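Local coordinates for sensor protein (Geobacter sulfurreducens PCA, PDB 2R78) that probably works as a sensor histidine kinase that passes phosphate from ATP to a protein histidine, this piece being its PAS sensory domain, at residues L72-R85 against T96-I109. Numbering follows the deposited sequence.
Sequences LARIVGGEPLREER and TVELSAHLLPDGKI
Arg82 lies across Glu98 and Ser100 on one face of an antiparallel strand pair. Its CB carries CG anti to the backbone N (chi1 173°), and bends at the next two torsions fold the chain over the neighbouring strand. CD rests against the Glu98 carboxylate, 3.7 Å from its CD atom, while NE lies unusually close to Ser100 OG (2.5 Å), a doubtful distance. At the tip, NH2 passes Ser100 OG at 3.4 Å, too poorly angled for a hydrogen bond, and NH1 stays 4.2 Å from Glu98 OE1, which stands well out of the guanidinium plane; no N-H points at it, and any attraction is probably one of charge alone. Glu98 OE2 accepts a hydrogen bond from a water that also donates to Glu84 OE2, probably easing the nearness of two like charges. An alanine in place of Glu98 is likely to leave Arg82 without its nearby opposite charge and that water with one acceptor fewer. Ile21 of the second subunit packs on both Arg82 and Glu98, and His19 of that subunit stacks on His102. Six backbone bonds join 81-85 to 97-101, the straightest being Val97 N to Arg85 O (N-H...O 179°). On the other face, Leu81 CD2 meets Leu99 CB at 3.8 Å and Arg85 CG touches Leu99 CD1 at 3.5 Å, while the guanidinium leads off to Ser60 and Trp67. Ile75 sets CD1 on Ala101 CB (3.8 Å) and CG2 on Ile109. Helix 67-76 ends in a Schellman motif at Gly78 and leads into the hairpin edging an antiparallel sheet whose strand order, 2-1-5-4-3, is that of the PAS fold.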
loop_
_atom_site.group_PDB
_atom_site.type_symbol
_atom_site.label_atom_id
_atom_site.label_comp_id
_atom_site.label_asym_id
_atom_site.label_seq_id
_atom_site.Cartn_x
_atom_site.Cartn_y
_atom_site.Cartn_z
ATOM N N LEU B 72 -1.367 18.458 -11.401
ATOM C CA LEU B 72 -2.342 17.557 -12.021
ATOM C C LEU B 72 -1.995 17.385 -13.519
ATOM O O LEU B 72 -1.913 16.270 -14.024
ATOM C CB LEU B 72 -3.731 18.126 -11.837
ATOM C CG LEU B 72 -4.912 17.285 -12.320
ATOM C CD1 LEU B 72 -4.944 16.046 -11.453
ATOM C CD2 LEU B 72 -6.216 18.073 -12.159
ATOM N N ALA B 73 -1.728 18.489 -14.214
ATOM C CA ALA B 73 -1.312 18.424 -15.629
ATOM C C ALA B 73 -0.091 17.537 -15.819
ATOM O O ALA B 73 -0.043 16.744 -16.773
ATOM C CB ALA B 73 -1.058 19.822 -16.199
ATOM N N ARG B 74 0.888 17.616 -14.910
ATOM C CA ARG B 74 2.103 16.833 -15.064
ATOM C C ARG B 74 1.789 15.341 -14.911
ATOM O O ARG B 74 2.321 14.500 -15.659
ATOM C CB ARG B 74 3.170 17.278 -14.063
ATOM C CG ARG B 74 3.729 18.676 -14.361
ATOM C CD ARG B 74 4.929 19.034 -13.498
ATOM N NE ARG B 74 4.518 19.370 -12.143
ATOM C CZ ARG B 74 4.233 20.604 -11.683
ATOM N NH1 ARG B 74 3.869 20.728 -10.428
ATOM N NH2 ARG B 74 4.351 21.687 -12.431
ATOM N N ILE B 75 0.916 15.020 -13.956
ATOM C CA ILE B 75 0.563 13.626 -13.709
ATOM C C ILE B 75 -0.165 13.036 -14.905
ATOM O O ILE B 75 0.195 11.953 -15.368
ATOM C CB ILE B 75 -0.308 13.449 -12.450
ATOM C CG1 ILE B 75 0.449 13.883 -11.196
ATOM C CG2 ILE B 75 -0.799 11.972 -12.333
ATOM C CD1 ILE B 75 -0.470 14.183 -10.014
ATOM N N VAL B 76 -1.183 13.753 -15.360
ATOM C CA VAL B 76 -2.020 13.373 -16.493
ATOM C C VAL B 76 -1.149 13.220 -17.731
ATOM O O VAL B 76 -1.399 12.345 -18.574
ATOM C CB VAL B 76 -3.153 14.409 -16.685
ATOM C CG1 VAL B 76 -3.836 14.304 -18.041
ATOM C CG2 VAL B 76 -4.159 14.268 -15.555
ATOM N N GLY B 77 -0.096 14.031 -17.803
ATOM C CA GLY B 77 0.897 13.957 -18.861
ATOM C C GLY B 77 1.922 12.836 -18.832
ATOM O O GLY B 77 2.770 12.751 -19.733
ATOM N N GLY B 78 1.881 12.002 -17.791
ATOM C CA GLY B 78 2.713 10.817 -17.677
ATOM C C GLY B 78 3.941 10.975 -16.814
ATOM O O GLY B 78 4.873 10.170 -16.894
ATOM N N GLU B 79 3.973 12.016 -15.984
ATOM C CA GLU B 79 5.097 12.232 -15.094
ATOM C C GLU B 79 4.600 11.947 -13.684
ATOM O O GLU B 79 3.810 12.710 -13.175
ATOM C CB GLU B 79 5.577 13.678 -15.210
ATOM C CG GLU B 79 6.834 14.000 -14.416
ATOM C CD GLU B 79 7.030 15.515 -14.222
ATOM O OE1 GLU B 79 6.894 16.266 -15.231
ATOM O OE2 GLU B 79 7.302 15.946 -13.061
ATOM N N PRO B 80 5.040 10.839 -13.068
ATOM C CA PRO B 80 4.588 10.547 -11.698
ATOM C C PRO B 80 5.013 11.662 -10.743
ATOM O O PRO B 80 6.079 12.232 -10.900
ATOM C CB PRO B 80 5.317 9.252 -11.321
ATOM C CG PRO B 80 6.029 8.804 -12.534
ATOM C CD PRO B 80 5.963 9.820 -13.597
ATOM N N LEU B 81 4.141 11.974 -9.794
ATOM C CA LEU B 81 4.420 12.950 -8.778
ATOM C C LEU B 81 5.099 12.235 -7.632
ATOM O O LEU B 81 4.704 11.122 -7.249
ATOM C CB LEU B 81 3.111 13.596 -8.324
ATOM C CG LEU B 81 3.191 14.611 -7.186
ATOM C CD1 LEU B 81 2.148 15.733 -7.359
ATOM C CD2 LEU B 81 3.088 13.959 -5.852
ATOM N N ARG B 82 6.133 12.875 -7.091
ATOM C CA ARG B 82 6.724 12.473 -5.838
ATOM C C ARG B 82 7.257 13.726 -5.184
ATOM O O ARG B 82 8.313 14.250 -5.580
ATOM C CB ARG B 82 7.866 11.494 -6.043
ATOM C CG ARG B 82 8.624 11.163 -4.788
ATOM C CD ARG B 82 7.826 10.315 -3.832
ATOM N NE ARG B 82 7.453 9.041 -4.458
ATOM C CZ ARG B 82 8.126 7.892 -4.380
ATOM N NH1 ARG B 82 9.275 7.783 -3.704
ATOM N NH2 ARG B 82 7.641 6.831 -5.009
ATOM N N GLU B 83 6.484 14.222 -4.240
ATOM C CA GLU B 83 6.885 15.394 -3.503
ATOM C C GLU B 83 6.120 15.523 -2.201
ATOM O O GLU B 83 5.068 14.870 -1.998
ATOM C CB GLU B 83 6.713 16.631 -4.381
ATOM C CG GLU B 83 5.326 17.023 -4.691
ATOM C CD GLU B 83 5.258 18.079 -5.824
ATOM O OE1 GLU B 83 5.140 19.293 -5.512
ATOM O OE2 GLU B 83 5.383 17.693 -7.026
ATOM N N GLU B 84 6.669 16.340 -1.307
ATOM C CA GLU B 84 6.071 16.549 -0.017
ATOM C C GLU B 84 5.089 17.701 -0.084
ATOM O O GLU B 84 5.312 18.698 -0.790
ATOM C CB GLU B 84 7.155 16.845 1.002
ATOM C CG GLU B 84 8.121 15.682 1.212
ATOM C CD GLU B 84 9.126 15.929 2.300
ATOM O OE1 GLU B 84 9.101 17.052 2.868
ATOM O OE2 GLU B 84 9.972 15.019 2.527
ATOM N N ARG B 85 4.013 17.572 0.685
ATOM C CA ARG B 85 3.050 18.634 0.832
ATOM C C ARG B 85 2.607 18.761 2.285
ATOM O O ARG B 85 2.411 17.762 2.953
ATOM C CB ARG B 85 1.823 18.366 -0.035
ATOM C CG ARG B 85 2.130 18.429 -1.485
ATOM C CD ARG B 85 2.459 19.809 -1.935
ATOM N NE ARG B 85 1.320 20.742 -2.006
ATOM C CZ ARG B 85 1.443 22.019 -2.347
ATOM N NH1 ARG B 85 2.656 22.529 -2.647
ATOM N NH2 ARG B 85 0.389 22.800 -2.417
ATOM N N THR B 96 2.646 17.139 7.537
ATOM C CA THR B 96 3.447 17.084 6.308
ATOM C C THR B 96 3.532 15.635 5.873
ATOM O O THR B 96 3.823 14.734 6.668
ATOM C CB THR B 96 4.831 17.709 6.469
ATOM O OG1 THR B 96 4.646 19.090 6.810
ATOM C CG2 THR B 96 5.609 17.635 5.189
ATOM N N VAL B 97 3.199 15.435 4.618
ATOM C CA VAL B 97 3.218 14.116 4.021
ATOM C C VAL B 97 4.022 14.080 2.757
ATOM O O VAL B 97 4.232 15.114 2.098
ATOM C CB VAL B 97 1.817 13.587 3.735
ATOM C CG1 VAL B 97 1.011 13.511 5.047
ATOM C CG2 VAL B 97 1.095 14.440 2.694
ATOM N N GLU B 98 4.544 12.895 2.439
ATOM C CA GLU B 98 5.139 12.693 1.142
ATOM C C GLU B 98 4.098 12.050 0.253
ATOM O O GLU B 98 3.587 10.969 0.586
ATOM C CB GLU B 98 6.333 11.772 1.205
ATOM C CG GLU B 98 7.022 11.685 -0.126
ATOM C CD GLU B 98 8.100 10.640 -0.142
ATOM O OE1 GLU B 98 7.756 9.430 -0.155
ATOM O OE2 GLU B 98 9.283 11.042 -0.137
ATOM N N LEU B 99 3.830 12.691 -0.876
ATOM C CA LEU B 99 2.835 12.205 -1.812
ATOM C C LEU B 99 3.513 11.532 -3.009
ATOM O O LEU B 99 4.490 12.051 -3.540
ATOM C CB LEU B 99 1.965 13.356 -2.318
ATOM C CG LEU B 99 1.161 14.183 -1.319
ATOM C CD1 LEU B 99 0.474 15.368 -2.072
ATOM C CD2 LEU B 99 0.131 13.356 -0.562
ATOM N N SER B 100 2.932 10.429 -3.462
ATOM C CA SER B 100 3.249 9.834 -4.746
ATOM C C SER B 100 1.934 9.758 -5.509
ATOM O O SER B 100 0.874 9.538 -4.900
ATOM C CB SER B 100 3.860 8.460 -4.516
ATOM O OG SER B 100 5.059 8.653 -3.754
ATOM N N ALA B 101 1.965 10.043 -6.803
ATOM C CA ALA B 101 0.750 9.918 -7.594
ATOM C C ALA B 101 1.110 9.372 -8.948
ATOM O O ALA B 101 2.090 9.803 -9.550
ATOM C CB ALA B 101 0.012 11.251 -7.696
ATOM N N HIS B 102 0.328 8.390 -9.398
ATOM C CA HIS B 102 0.592 7.659 -10.619
ATOM C C HIS B 102 -0.674 7.563 -11.466
ATOM O O HIS B 102 -1.739 7.229 -10.963
ATOM C CB HIS B 102 1.105 6.253 -10.270
ATOM C CG HIS B 102 2.498 6.245 -9.703
ATOM N ND1 HIS B 102 2.753 6.330 -8.357
ATOM C CD2 HIS B 102 3.707 6.177 -10.308
ATOM C CE1 HIS B 102 4.058 6.316 -8.154
ATOM N NE2 HIS B 102 4.660 6.209 -9.325
ATOM N N LEU B 103 -0.554 7.889 -12.747
ATOM C CA LEU B 103 -1.654 7.728 -13.684
ATOM C C LEU B 103 -1.921 6.256 -13.888
ATOM O O LEU B 103 -0.982 5.492 -14.127
ATOM C CB LEU B 103 -1.290 8.358 -15.024
ATOM C CG LEU B 103 -2.331 8.353 -16.118
ATOM C CD1 LEU B 103 -3.563 9.184 -15.728
ATOM C CD2 LEU B 103 -1.646 8.881 -17.361
ATOM N N LEU B 104 -3.197 5.875 -13.751
ATOM C CA LEU B 104 -3.655 4.500 -14.013
ATOM C C LEU B 104 -4.175 4.354 -15.448
ATOM O O LEU B 104 -4.509 5.356 -16.097
ATOM C CB LEU B 104 -4.770 4.095 -13.041
ATOM C CG LEU B 104 -4.418 4.090 -11.548
ATOM C CD1 LEU B 104 -5.697 3.900 -10.687
ATOM C CD2 LEU B 104 -3.383 3.058 -11.228
ATOM N N PRO B 105 -4.248 3.106 -15.937
ATOM C CA PRO B 105 -4.697 2.870 -17.319
ATOM C C PRO B 105 -6.037 3.432 -17.743
ATOM O O PRO B 105 -6.215 3.735 -18.917
ATOM C CB PRO B 105 -4.705 1.338 -17.428
ATOM C CG PRO B 105 -3.707 0.903 -16.489
ATOM C CD PRO B 105 -3.806 1.856 -15.310
ATOM N N ASP B 106 -6.985 3.543 -16.833
ATOM C CA ASP B 106 -8.326 4.070 -17.181
ATOM C C ASP B 106 -8.424 5.591 -16.979
ATOM O O ASP B 106 -9.528 6.145 -16.921
ATOM C CB ASP B 106 -9.424 3.314 -16.418
ATOM C CG ASP B 106 -9.494 3.659 -14.927
ATOM O OD1 ASP B 106 -8.512 4.237 -14.369
ATOM O OD2 ASP B 106 -10.557 3.344 -14.301
ATOM N N GLY B 107 -7.272 6.261 -16.879
ATOM C CA GLY B 107 -7.267 7.706 -16.784
ATOM C C GLY B 107 -7.347 8.275 -15.377
ATOM O O GLY B 107 -7.023 9.458 -15.182
ATOM N N LYS B 108 -7.743 7.452 -14.406
ATOM C CA LYS B 108 -7.722 7.852 -13.013
ATOM C C LYS B 108 -6.295 7.867 -12.467
ATOM O O LYS B 108 -5.340 7.409 -13.115
ATOM C CB LYS B 108 -8.639 6.960 -12.192
ATOM C CG LYS B 108 -10.109 7.097 -12.632
ATOM C CD LYS B 108 -11.007 6.049 -12.048
ATOM C CE LYS B 108 -12.285 5.864 -12.851
ATOM N NZ LYS B 108 -12.093 5.801 -14.344
ATOM N N ILE B 109 -6.171 8.439 -11.274
ATOM C CA ILE B 109 -4.893 8.639 -10.623
ATOM C C ILE B 109 -4.904 7.989 -9.234
ATOM O O ILE B 109 -5.818 8.208 -8.465
ATOM C CB ILE B 109 -4.558 10.145 -10.510
ATOM C CG1 ILE B 109 -4.373 10.770 -11.893
ATOM C CG2 ILE B 109 -3.283 10.333 -9.694
ATOM C CD1 ILE B 109 -4.539 12.321 -11.870
HETATM O O HOH W 1 1.623 10.007 -13.904
HETATM O O HOH W 2 9.736 12.332 2.689
#